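Local coordinates for catechol 1,2-dioxygenase (Acinetobacter sp., PDB 1DLT), which uses a ferric iron to insert both atoms of O2 into catechol, cleaving the ring between its two hydroxyl-bearing carbons to give cis,cis-muconate, at residues A[102-107]-A[238-243]; A[151-156]-A[225-230]; A[195-200]-A[221-226]. One frame throughout, in Å; residues are numbered along the deposited sequence.

Overall arrangement
All three interactions meet on one sheet and converge on the ferric iron and its bound catechol. Strand 224-230 is the common element: interaction 2 joins it to strand 152-157, interaction 3 joins its His224 end to loop 195-200, and strand 237-243 of interaction 1 is its other neighbour in the sheet. Centres of interactions 1 and 2 lie about 10 Å apart, those of 1 and 3 about 11 Å, and those of 2 and 3 about 15 Å, although the last two share Ile225 and His226. His224 and His226 bind the metal, while the side chain of Gln240 in interaction 1 comes within about 4 Å of catechol at its nearest atoms.

Interaction 1: A[102-107]-A[238-243]; sequences PRTIEG and TTQINV
Strand 237-243, the sheet neighbour of the strand that carries the two iron-binding histidines, receives loop 102-107 across its first residues, Thr238, Thr239 and Gln240. The two chain directions are 96° apart, so the loop passes over the strand instead of pairing along it, and three hydrogen bonds hold the crossing. Thr239 OG1 donates to Pro102 O at 2.6 Å, meeting the carbonyl almost end-on; its chi1 of -162° sets the hydroxyl opposite the backbone N and turns it to the loop. Two residues along the loop, Thr104 N donates to Thr238 O at 3.1 Å, one residue earlier on the strand, and the same oxygen receives a CA-H...O contact from Arg103 CA. The third bond comes from a side chain: Gln240 NE2 reaches Ile105 O at 2.9 Å. That oxygen lies in the Gln240 amide plane, but the nitrogen stands above the plane of the carbonyl. With Gln240 OE1 accepting from Arg221 NH1, both ends of the amide are engaged, which fixes its rotation.

Methyl groups fill in between. Thr104 CG2 sits 3.5 Å from Gln240 N, a buried amide with no polar partner in the model, and the Thr104 and Gln240 side chains cross at about a right angle. Thr238 CG2 rests 3.7 Å from Glu106 CA. Two waters complete the join: one bridges Ile105 O and Thr239 O, the other spans Glu106 OE1 and Thr238 OG1. The carboxylate of Glu106 also has a salt bridge to Arg308, and Arg103 turns away to Asp89 and Asp92 of helix 80-94. The contact thus ties a loop following the N-terminal helices to the sheet that carries the iron-binding histidines, and Gln240, held between loop and Arg221, lines the catechol pocket of this intradiol dioxygenase.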
loop_
_atom_site.group_PDB
_atom_site.type_symbol
_atom_site.label_atom_id
_atom_site.label_comp_id
_atom_site.label_asym_id
_atom_site.label_seq_id
_atom_site.Cartn_x
_atom_site.Cartn_y
_atom_site.Cartn_z
ATOM N N PRO A 102 -31.562 -1.193 -5.542
ATOM C CA PRO A 102 -30.347 -1.731 -4.927
ATOM C C PRO A 102 -29.137 -0.797 -5.033
ATOM O O PRO A 102 -28.892 -0.162 -6.076
ATOM C CB PRO A 102 -30.116 -3.022 -5.724
ATOM C CG PRO A 102 -31.473 -3.404 -6.156
ATOM C CD PRO A 102 -31.978 -2.083 -6.639
ATOM N N ARG A 103 -28.378 -0.703 -3.953
ATOM C CA ARG A 103 -27.174 0.106 -3.998
ATOM C C ARG A 103 -26.086 -0.789 -4.572
ATOM O O ARG A 103 -26.224 -2.011 -4.588
ATOM C CB ARG A 103 -26.720 0.500 -2.577
ATOM C CG ARG A 103 -26.460 -0.731 -1.664
ATOM C CD ARG A 103 -25.597 -0.392 -0.465
ATOM N NE ARG A 103 -26.177 0.646 0.379
ATOM C CZ ARG A 103 -27.211 0.481 1.196
ATOM N NH1 ARG A 103 -27.806 -0.702 1.310
ATOM N NH2 ARG A 103 -27.645 1.515 1.915
ATOM N N THR A 104 -25.015 -0.182 -5.064
ATOM C CA THR A 104 -23.844 -0.954 -5.480
ATOM C C THR A 104 -22.684 0.007 -5.411
ATOM O O THR A 104 -22.889 1.184 -5.092
ATOM C CB THR A 104 -23.978 -1.678 -6.853
ATOM O OG1 THR A 104 -22.976 -2.705 -6.900
ATOM C CG2 THR A 104 -23.842 -0.718 -8.043
ATOM N N ILE A 105 -21.481 -0.473 -5.711
ATOM C CA ILE A 105 -20.288 0.349 -5.525
ATOM C C ILE A 105 -20.191 1.615 -6.358
ATOM O O ILE A 105 -20.730 1.737 -7.463
ATOM C CB ILE A 105 -18.976 -0.496 -5.658
ATOM C CG1 ILE A 105 -18.627 -0.739 -7.137
ATOM C CG2 ILE A 105 -19.166 -1.843 -4.914
ATOM C CD1 ILE A 105 -17.292 -1.435 -7.349
ATOM N N GLU A 106 -19.519 2.576 -5.768
ATOM C CA GLU A 106 -19.325 3.847 -6.371
ATOM C C GLU A 106 -18.206 3.776 -7.383
ATOM O O GLU A 106 -18.277 4.382 -8.451
ATOM C CB GLU A 106 -18.983 4.869 -5.272
ATOM C CG GLU A 106 -18.608 6.236 -5.806
ATOM C CD GLU A 106 -18.237 7.211 -4.681
ATOM O OE1 GLU A 106 -18.714 7.032 -3.516
ATOM O OE2 GLU A 106 -17.474 8.158 -4.969
ATOM N N GLY A 107 -17.160 3.030 -7.067
ATOM C CA GLY A 107 -16.032 3.009 -7.991
ATOM C C GLY A 107 -15.120 4.175 -7.612
ATOM O O GLY A 107 -15.525 5.063 -6.872
ATOM N N THR A 238 -26.372 5.374 -4.140
ATOM C CA THR A 238 -25.215 5.155 -4.991
ATOM C C THR A 238 -25.536 3.854 -5.692
ATOM O O THR A 238 -25.783 2.835 -5.051
ATOM C CB THR A 238 -23.917 4.950 -4.197
ATOM O OG1 THR A 238 -23.613 6.146 -3.489
ATOM C CG2 THR A 238 -22.755 4.601 -5.128
ATOM N N THR A 239 -25.561 3.882 -7.013
ATOM C CA THR A 239 -25.854 2.668 -7.727
ATOM C C THR A 239 -25.300 2.745 -9.158
ATOM O O THR A 239 -24.599 3.712 -9.510
ATOM C CB THR A 239 -27.386 2.372 -7.720
ATOM O OG1 THR A 239 -27.580 0.998 -8.062
ATOM C CG2 THR A 239 -28.136 3.234 -8.746
ATOM N N GLN A 240 -25.569 1.704 -9.949
ATOM C CA GLN A 240 -25.118 1.631 -11.345
ATOM C C GLN A 240 -26.104 0.782 -12.124
ATOM O O GLN A 240 -26.928 0.079 -11.526
ATOM C CB GLN A 240 -23.789 0.908 -11.474
ATOM C CG GLN A 240 -22.571 1.514 -10.843
ATOM C CD GLN A 240 -21.380 0.571 -11.027
ATOM O OE1 GLN A 240 -21.291 -0.086 -12.051
ATOM N NE2 GLN A 240 -20.462 0.517 -10.051
ATOM N N ILE A 241 -26.025 0.858 -13.453
ATOM C CA ILE A 241 -26.823 -0.004 -14.320
ATOM C C ILE A 241 -25.825 -0.602 -15.309
ATOM O O ILE A 241 -24.832 0.052 -15.663
ATOM C CB ILE A 241 -27.959 0.722 -15.040
ATOM C CG1 ILE A 241 -27.433 1.890 -15.874
ATOM C CG2 ILE A 241 -28.982 1.116 -14.017
ATOM C CD1 ILE A 241 -28.511 2.692 -16.582
ATOM N N ASN A 242 -26.047 -1.872 -15.662
ATOM C CA ASN A 242 -25.189 -2.616 -16.577
ATOM C C ASN A 242 -25.984 -2.804 -17.840
ATOM O O ASN A 242 -27.175 -3.080 -17.772
ATOM C CB ASN A 242 -24.869 -4.016 -16.034
ATOM C CG ASN A 242 -24.256 -3.970 -14.687
ATOM O OD1 ASN A 242 -23.152 -3.464 -14.531
ATOM N ND2 ASN A 242 -24.971 -4.468 -13.678
ATOM N N VAL A 243 -25.320 -2.653 -18.983
ATOM C CA VAL A 243 -25.972 -2.839 -20.266
ATOM C C VAL A 243 -26.202 -4.342 -20.410
ATOM O O VAL A 243 -25.263 -5.155 -20.297
ATOM C CB VAL A 243 -25.084 -2.313 -21.432
ATOM C CG1 VAL A 243 -25.777 -2.560 -22.743
ATOM C CG2 VAL A 243 -24.798 -0.803 -21.238
HETATM O O HOH W 1 -21.722 4.140 -8.678
HETATM O O HOH W 2 -21.147 6.503 -2.451
#

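Interaction 2: A[151-156]-A[225-230]; sequences AKVEIW and IHYFVS. With FE (Fe (III) ion), chain C; CAQ (catechol), chain D.
Trp156 and His226 form the dense end of an antiparallel strand pair whose opposite end, at Lys152 and Ser230, is partly exposed. The short strand axes approach to 4.6 Å with their directions 164° apart. At the dense end the five-membered ring of Trp156 and the His226 ring make an offset stack, planes 7° apart and centroids 4.2 Å apart, while His226 CB lies over the centre of the six-membered ring in a CH-pi contact. A chi1 of 63° places Trp156 CG between its backbone N and carbonyl carbon, carrying the indole across toward the partner strand. Its outer edge then meets the face of Phe228: CH2 stands over the centre of that ring, 3.8 Å from Phe228 CD2. On the other sheet face Ile155 CG2 and Ile225 CG2 are only 3.3 Å apart, closer than two methyl groups normally pack, and Tyr227 lies alongside Val153 and Ile155, its ring edge against Val153 CG1.

Backbone bonds set the register. Glu154 N donates to Phe228 O at 2.7 Å and Phe228 N returns a bond to Glu154 O; beside the indole, His226 N to Trp156 O is 3.0 Å, whereas Trp156 N to His226 O, at 3.4 Å, is weak.

At the loose end Lys152 and Ser230 exchange two backbone bonds, but their side chains touch little, through Lys152 CB and Ser230 OG, and the long Lys152 chain leads away. A water donates to Lys152 O and Glu154 OE2 while accepting from Ser230 OG. Glu154 OE1 bonds Tyr110, whose ring also meets Trp156 and Phe228 edge-to-face. His226 NE2 binds the iron at 2.0 Å: an aromatic stack backing a metal-binding histidine on a strand of the intradiol dioxygenase beta-sheet core.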
loop_
_atom_site.group_PDB
_atom_site.type_symbol
_atom_site.label_atom_id
_atom_site.label_comp_id
_atom_site.label_asym_id
_atom_site.label_seq_id
_atom_site.Cartn_x
_atom_site.Cartn_y
_atom_site.Cartn_z
ATOM N N ALA A 151 -34.863 16.281 -7.627
ATOM C CA ALA A 151 -33.891 15.312 -7.141
ATOM C C ALA A 151 -32.650 15.517 -8.010
ATOM O O ALA A 151 -32.757 15.817 -9.201
ATOM C CB ALA A 151 -34.441 13.882 -7.296
ATOM N N LYS A 152 -31.465 15.381 -7.426
ATOM C CA LYS A 152 -30.236 15.557 -8.211
ATOM C C LYS A 152 -29.693 14.196 -8.665
ATOM O O LYS A 152 -29.280 13.364 -7.846
ATOM C CB LYS A 152 -29.180 16.256 -7.378
ATOM C CG LYS A 152 -27.880 16.571 -8.107
ATOM C CD LYS A 152 -26.929 17.225 -7.135
ATOM C CE LYS A 152 -25.665 17.643 -7.806
ATOM N NZ LYS A 152 -24.707 18.311 -6.866
ATOM N N VAL A 153 -29.713 13.973 -9.971
ATOM C CA VAL A 153 -29.223 12.717 -10.531
ATOM C C VAL A 153 -27.826 12.957 -11.127
ATOM O O VAL A 153 -27.677 13.734 -12.078
ATOM C CB VAL A 153 -30.194 12.193 -11.622
ATOM C CG1 VAL A 153 -29.734 10.841 -12.135
ATOM C CG2 VAL A 153 -31.615 12.097 -11.051
ATOM N N GLU A 154 -26.800 12.351 -10.540
ATOM C CA GLU A 154 -25.470 12.508 -11.080
ATOM C C GLU A 154 -25.113 11.246 -11.876
ATOM O O GLU A 154 -25.263 10.141 -11.386
ATOM C CB GLU A 154 -24.474 12.737 -9.961
ATOM C CG GLU A 154 -24.832 13.949 -9.170
ATOM C CD GLU A 154 -23.840 14.226 -8.094
ATOM O OE1 GLU A 154 -22.674 14.505 -8.440
ATOM O OE2 GLU A 154 -24.244 14.169 -6.914
ATOM N N ILE A 155 -24.638 11.426 -13.101
ATOM C CA ILE A 155 -24.309 10.319 -13.966
ATOM C C ILE A 155 -22.921 10.447 -14.583
ATOM O O ILE A 155 -22.545 11.502 -15.092
ATOM C CB ILE A 155 -25.321 10.220 -15.131
ATOM C CG1 ILE A 155 -26.741 10.159 -14.564
ATOM C CG2 ILE A 155 -25.051 8.974 -15.982
ATOM C CD1 ILE A 155 -27.821 9.973 -15.619
ATOM N N TRP A 156 -22.146 9.378 -14.529
ATOM C CA TRP A 156 -20.845 9.413 -15.162
ATOM C C TRP A 156 -20.594 8.036 -15.737
ATOM O O TRP A 156 -21.071 7.041 -15.209
ATOM C CB TRP A 156 -19.740 9.845 -14.182
ATOM C CG TRP A 156 -19.446 8.957 -12.966
ATOM C CD1 TRP A 156 -18.349 8.151 -12.781
ATOM C CD2 TRP A 156 -20.222 8.850 -11.753
ATOM N NE1 TRP A 156 -18.395 7.555 -11.527
ATOM C CE2 TRP A 156 -19.529 7.966 -10.883
ATOM C CE3 TRP A 156 -21.434 9.415 -11.318
ATOM C CZ2 TRP A 156 -20.005 7.639 -9.625
ATOM C CZ3 TRP A 156 -21.910 9.083 -10.058
ATOM C CH2 TRP A 156 -21.196 8.202 -9.226
ATOM N N ILE A 225 -23.119 2.311 -16.245
ATOM C CA ILE A 225 -23.326 3.730 -16.035
ATOM C C ILE A 225 -23.557 3.988 -14.555
ATOM O O ILE A 225 -24.409 3.354 -13.937
ATOM C CB ILE A 225 -24.536 4.223 -16.836
ATOM C CG1 ILE A 225 -24.301 3.911 -18.319
ATOM C CG2 ILE A 225 -24.719 5.747 -16.607
ATOM C CD1 ILE A 225 -25.467 4.239 -19.289
ATOM N N HIS A 226 -22.794 4.918 -14.003
ATOM C CA HIS A 226 -22.864 5.261 -12.591
ATOM C C HIS A 226 -23.959 6.291 -12.267
ATOM O O HIS A 226 -24.268 7.166 -13.088
ATOM C CB HIS A 226 -21.530 5.847 -12.148
ATOM C CG HIS A 226 -20.403 4.874 -12.137
ATOM N ND1 HIS A 226 -20.089 4.120 -11.026
ATOM C CD2 HIS A 226 -19.497 4.550 -13.086
ATOM C CE1 HIS A 226 -19.029 3.375 -11.294
ATOM N NE2 HIS A 226 -18.654 3.618 -12.534
ATOM N N TYR A 227 -24.506 6.183 -11.057
ATOM C CA TYR A 227 -25.517 7.091 -10.564
ATOM C C TYR A 227 -25.308 7.447 -9.093
ATOM O O TYR A 227 -24.927 6.611 -8.289
ATOM C CB TYR A 227 -26.942 6.482 -10.597
ATOM C CG TYR A 227 -27.666 6.382 -11.915
ATOM C CD1 TYR A 227 -27.453 5.309 -12.775
ATOM C CD2 TYR A 227 -28.605 7.344 -12.278
ATOM C CE1 TYR A 227 -28.175 5.194 -13.965
ATOM C CE2 TYR A 227 -29.329 7.241 -13.466
ATOM C CZ TYR A 227 -29.110 6.162 -14.296
ATOM O OH TYR A 227 -29.857 6.000 -15.429
ATOM N N PHE A 228 -25.570 8.708 -8.784
ATOM C CA PHE A 228 -25.670 9.215 -7.423
ATOM C C PHE A 228 -27.042 9.899 -7.515
ATOM O O PHE A 228 -27.302 10.633 -8.483
ATOM C CB PHE A 228 -24.708 10.283 -7.115
ATOM C CG PHE A 228 -23.407 9.890 -6.492
ATOM C CD1 PHE A 228 -23.246 8.705 -5.722
ATOM C CD2 PHE A 228 -22.344 10.748 -6.601
ATOM C CE1 PHE A 228 -21.989 8.458 -5.075
ATOM C CE2 PHE A 228 -21.120 10.514 -5.974
ATOM C CZ PHE A 228 -20.944 9.367 -5.205
ATOM N N VAL A 229 -27.943 9.635 -6.590
ATOM C CA VAL A 229 -29.198 10.356 -6.585
ATOM C C VAL A 229 -29.371 10.870 -5.150
ATOM O O VAL A 229 -29.259 10.099 -4.178
ATOM C CB VAL A 229 -30.409 9.469 -6.954
ATOM C CG1 VAL A 229 -31.666 10.320 -7.048
ATOM C CG2 VAL A 229 -30.162 8.798 -8.278
ATOM N N SER A 230 -29.581 12.180 -5.021
ATOM C CA SER A 230 -29.828 12.772 -3.710
ATOM C C SER A 230 -31.050 13.704 -3.774
ATOM O O SER A 230 -31.347 14.298 -4.825
ATOM C CB SER A 230 -28.597 13.525 -3.213
ATOM O OG SER A 230 -28.214 14.504 -4.133
HETATM FE FE FE C . -17.288 2.696 -13.625
HETATM C C1 CAQ D . -13.983 0.061 -10.604
HETATM C C2 CAQ D . -15.393 0.291 -10.638
HETATM C C3 CAQ D . -15.968 0.898 -11.745
HETATM O O3 CAQ D . -17.325 1.125 -11.779
HETATM C C4 CAQ D . -15.187 1.276 -12.823
HETATM O O4 CAQ D . -15.773 1.870 -13.912
HETATM C C5 CAQ D . -13.825 1.066 -12.813
HETATM C C6 CAQ D . -13.209 0.443 -11.678
HETATM O O HOH W 3 -26.502 13.286 -6.125
HETATM O O HOH W 4 -15.339 2.960 -12.203
#

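Interaction 3: A[195-200]-A[221-226]; sequences ILPAGY and RPAHIH. With FE (Fe (III) ion), chain C; CAQ (catechol), chain D.
Tyr200 and Arg221 face each other where loop 195-200 meets the approach to strand 224-230; Arg221 N donates to Tyr200 O at 2.8 Å. From there the side chains diverge round catechol. Tyr200 CG stands opposite its backbone N, chi1 173°, and the ring presents one face to the substrate, with CD2 3.4 Å from catechol C5. Although Tyr200 is an iron ligand of this enzyme, its OH here lies 8.2 Å from the iron; both catechol oxygens and a water join His224, His226 and Tyr164 on the metal.

Arg221, bent twice along its chain, brings the edge of its guanidinium to catechol O3. NH1 stands over one face of the His224 ring, toward the rim, while NH2 is salt-bridged to Asp252. A bond within the same segment orients His224: ND1 donates to Pro222 O at 2.7 Å and 169°, in the ring plane, which fixes the rotation that points NE2 at the iron, 2.1 Å away.

Gly199 CA makes a CA-H...O contact of 3.1 Å with Arg221 O; having no side chain lets the backbones come so close. Ala223 CB packs 3.3 Å from Pro197 O. The Pro197 and Ile225 side chains cross at about a right angle, CG to CG1 4.1 Å. The segment leaves strand 189-195 toward helix 207-214, bordering the His224 end of strand 224-230, which strands 152-157 and 237-243 flank.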
loop_
_atom_site.group_PDB
_atom_site.type_symbol
_atom_site.label_atom_id
_atom_site.label_comp_id
_atom_site.label_asym_id
_atom_site.label_seq_id
_atom_site.Cartn_x
_atom_site.Cartn_y
_atom_site.Cartn_z
ATOM N N ILE A 195 -23.543 8.505 -25.051
ATOM C CA ILE A 195 -23.203 7.397 -25.954
ATOM C C ILE A 195 -23.125 6.131 -25.118
ATOM O O ILE A 195 -22.941 6.206 -23.900
ATOM C CB ILE A 195 -21.809 7.595 -26.641
ATOM C CG1 ILE A 195 -20.733 7.752 -25.566
ATOM C CG2 ILE A 195 -21.818 8.814 -27.572
ATOM C CD1 ILE A 195 -19.338 7.870 -26.118
ATOM N N LEU A 196 -23.266 4.974 -25.759
ATOM C CA LEU A 196 -23.160 3.709 -25.039
ATOM C C LEU A 196 -21.717 3.504 -24.627
ATOM O O LEU A 196 -20.801 3.550 -25.457
ATOM C CB LEU A 196 -23.571 2.528 -25.906
ATOM C CG LEU A 196 -24.986 2.017 -25.809
ATOM C CD1 LEU A 196 -25.128 0.799 -26.740
ATOM C CD2 LEU A 196 -25.279 1.608 -24.390
ATOM N N PRO A 197 -21.484 3.298 -23.324
ATOM C CA PRO A 197 -20.132 3.083 -22.812
ATOM C C PRO A 197 -19.658 1.678 -23.161
ATOM O O PRO A 197 -20.464 0.809 -23.487
ATOM C CB PRO A 197 -20.322 3.252 -21.312
ATOM C CG PRO A 197 -21.661 2.622 -21.130
ATOM C CD PRO A 197 -22.454 3.316 -22.218
ATOM N N ALA A 198 -18.349 1.469 -23.138
ATOM C CA ALA A 198 -17.783 0.142 -23.377
ATOM C C ALA A 198 -17.300 -0.263 -21.984
ATOM O O ALA A 198 -17.023 0.601 -21.158
ATOM C CB ALA A 198 -16.588 0.215 -24.332
ATOM N N GLY A 199 -17.208 -1.558 -21.718
ATOM C CA GLY A 199 -16.735 -1.993 -20.416
ATOM C C GLY A 199 -15.367 -1.398 -20.088
ATOM O O GLY A 199 -14.596 -1.032 -20.991
ATOM N N TYR A 200 -15.081 -1.257 -18.795
ATOM C CA TYR A 200 -13.799 -0.739 -18.320
ATOM C C TYR A 200 -12.845 -1.941 -18.101
ATOM O O TYR A 200 -13.272 -3.036 -17.697
ATOM C CB TYR A 200 -14.020 -0.008 -16.999
ATOM C CG TYR A 200 -12.767 0.435 -16.300
ATOM C CD1 TYR A 200 -12.203 1.671 -16.571
ATOM C CD2 TYR A 200 -12.127 -0.400 -15.376
ATOM C CE1 TYR A 200 -11.029 2.079 -15.943
ATOM C CE2 TYR A 200 -10.945 -0.007 -14.737
ATOM C CZ TYR A 200 -10.403 1.231 -15.026
ATOM O OH TYR A 200 -9.223 1.620 -14.427
ATOM N N ARG A 221 -14.734 -5.020 -16.443
ATOM C CA ARG A 221 -16.061 -4.673 -15.962
ATOM C C ARG A 221 -16.982 -4.598 -17.162
ATOM O O ARG A 221 -16.547 -4.234 -18.264
ATOM C CB ARG A 221 -16.076 -3.301 -15.273
ATOM C CG ARG A 221 -15.185 -3.203 -14.030
ATOM C CD ARG A 221 -15.854 -2.301 -13.030
ATOM N NE ARG A 221 -17.130 -2.922 -12.694
ATOM C CZ ARG A 221 -18.200 -2.267 -12.269
ATOM N NH1 ARG A 221 -18.142 -0.945 -12.144
ATOM N NH2 ARG A 221 -19.328 -2.930 -11.993
ATOM N N PRO A 222 -18.250 -4.988 -16.979
ATOM C CA PRO A 222 -19.208 -4.910 -18.093
ATOM C C PRO A 222 -19.477 -3.420 -18.357
ATOM O O PRO A 222 -19.167 -2.571 -17.501
ATOM C CB PRO A 222 -20.443 -5.614 -17.524
ATOM C CG PRO A 222 -20.324 -5.309 -16.012
ATOM C CD PRO A 222 -18.868 -5.608 -15.787
ATOM N N ALA A 223 -20.032 -3.093 -19.520
ATOM C CA ALA A 223 -20.374 -1.703 -19.826
ATOM C C ALA A 223 -21.403 -1.273 -18.757
ATOM O O ALA A 223 -22.383 -1.987 -18.496
ATOM C CB ALA A 223 -20.973 -1.601 -21.224
ATOM N N HIS A 224 -21.166 -0.118 -18.134
ATOM C CA HIS A 224 -22.046 0.338 -17.071
ATOM C C HIS A 224 -22.086 1.853 -16.939
ATOM O O HIS A 224 -21.210 2.579 -17.434
ATOM C CB HIS A 224 -21.604 -0.238 -15.731
ATOM C CG HIS A 224 -20.227 0.173 -15.350
ATOM N ND1 HIS A 224 -19.106 -0.358 -15.946
ATOM C CD2 HIS A 224 -19.789 1.146 -14.521
ATOM C CE1 HIS A 224 -18.031 0.264 -15.503
ATOM N NE2 HIS A 224 -18.420 1.185 -14.635
ATOM N N ILE A 225 -23.119 2.311 -16.245
ATOM C CA ILE A 225 -23.326 3.730 -16.035
ATOM C C ILE A 225 -23.557 3.988 -14.555
ATOM O O ILE A 225 -24.409 3.354 -13.937
ATOM C CB ILE A 225 -24.536 4.223 -16.836
ATOM C CG1 ILE A 225 -24.301 3.911 -18.319
ATOM C CG2 ILE A 225 -24.719 5.747 -16.607
ATOM C CD1 ILE A 225 -25.467 4.239 -19.289
ATOM N N HIS A 226 -22.794 4.918 -14.003
ATOM C CA HIS A 226 -22.864 5.261 -12.591
ATOM C C HIS A 226 -23.959 6.291 -12.267
ATOM O O HIS A 226 -24.268 7.166 -13.088
ATOM C CB HIS A 226 -21.530 5.847 -12.148
ATOM C CG HIS A 226 -20.403 4.874 -12.137
ATOM N ND1 HIS A 226 -20.089 4.120 -11.026
ATOM C CD2 HIS A 226 -19.497 4.550 -13.086
ATOM C CE1 HIS A 226 -19.029 3.375 -11.294
ATOM N NE2 HIS A 226 -18.654 3.618 -12.534
HETATM FE FE FE C . -17.288 2.696 -13.625
HETATM C C1 CAQ D . -13.983 0.061 -10.604
HETATM C C2 CAQ D . -15.393 0.291 -10.638
HETATM C C3 CAQ D . -15.968 0.898 -11.745
HETATM O O3 CAQ D . -17.325 1.125 -11.779
HETATM C C4 CAQ D . -15.187 1.276 -12.823
HETATM O O4 CAQ D . -15.773 1.870 -13.912
HETATM C C5 CAQ D . -13.825 1.066 -12.813
HETATM C C6 CAQ D . -13.209 0.443 -11.678
HETATM O O HOH W 5 -18.283 0.882 -18.558
HETATM O O HOH W 4 -15.339 2.960 -12.203
#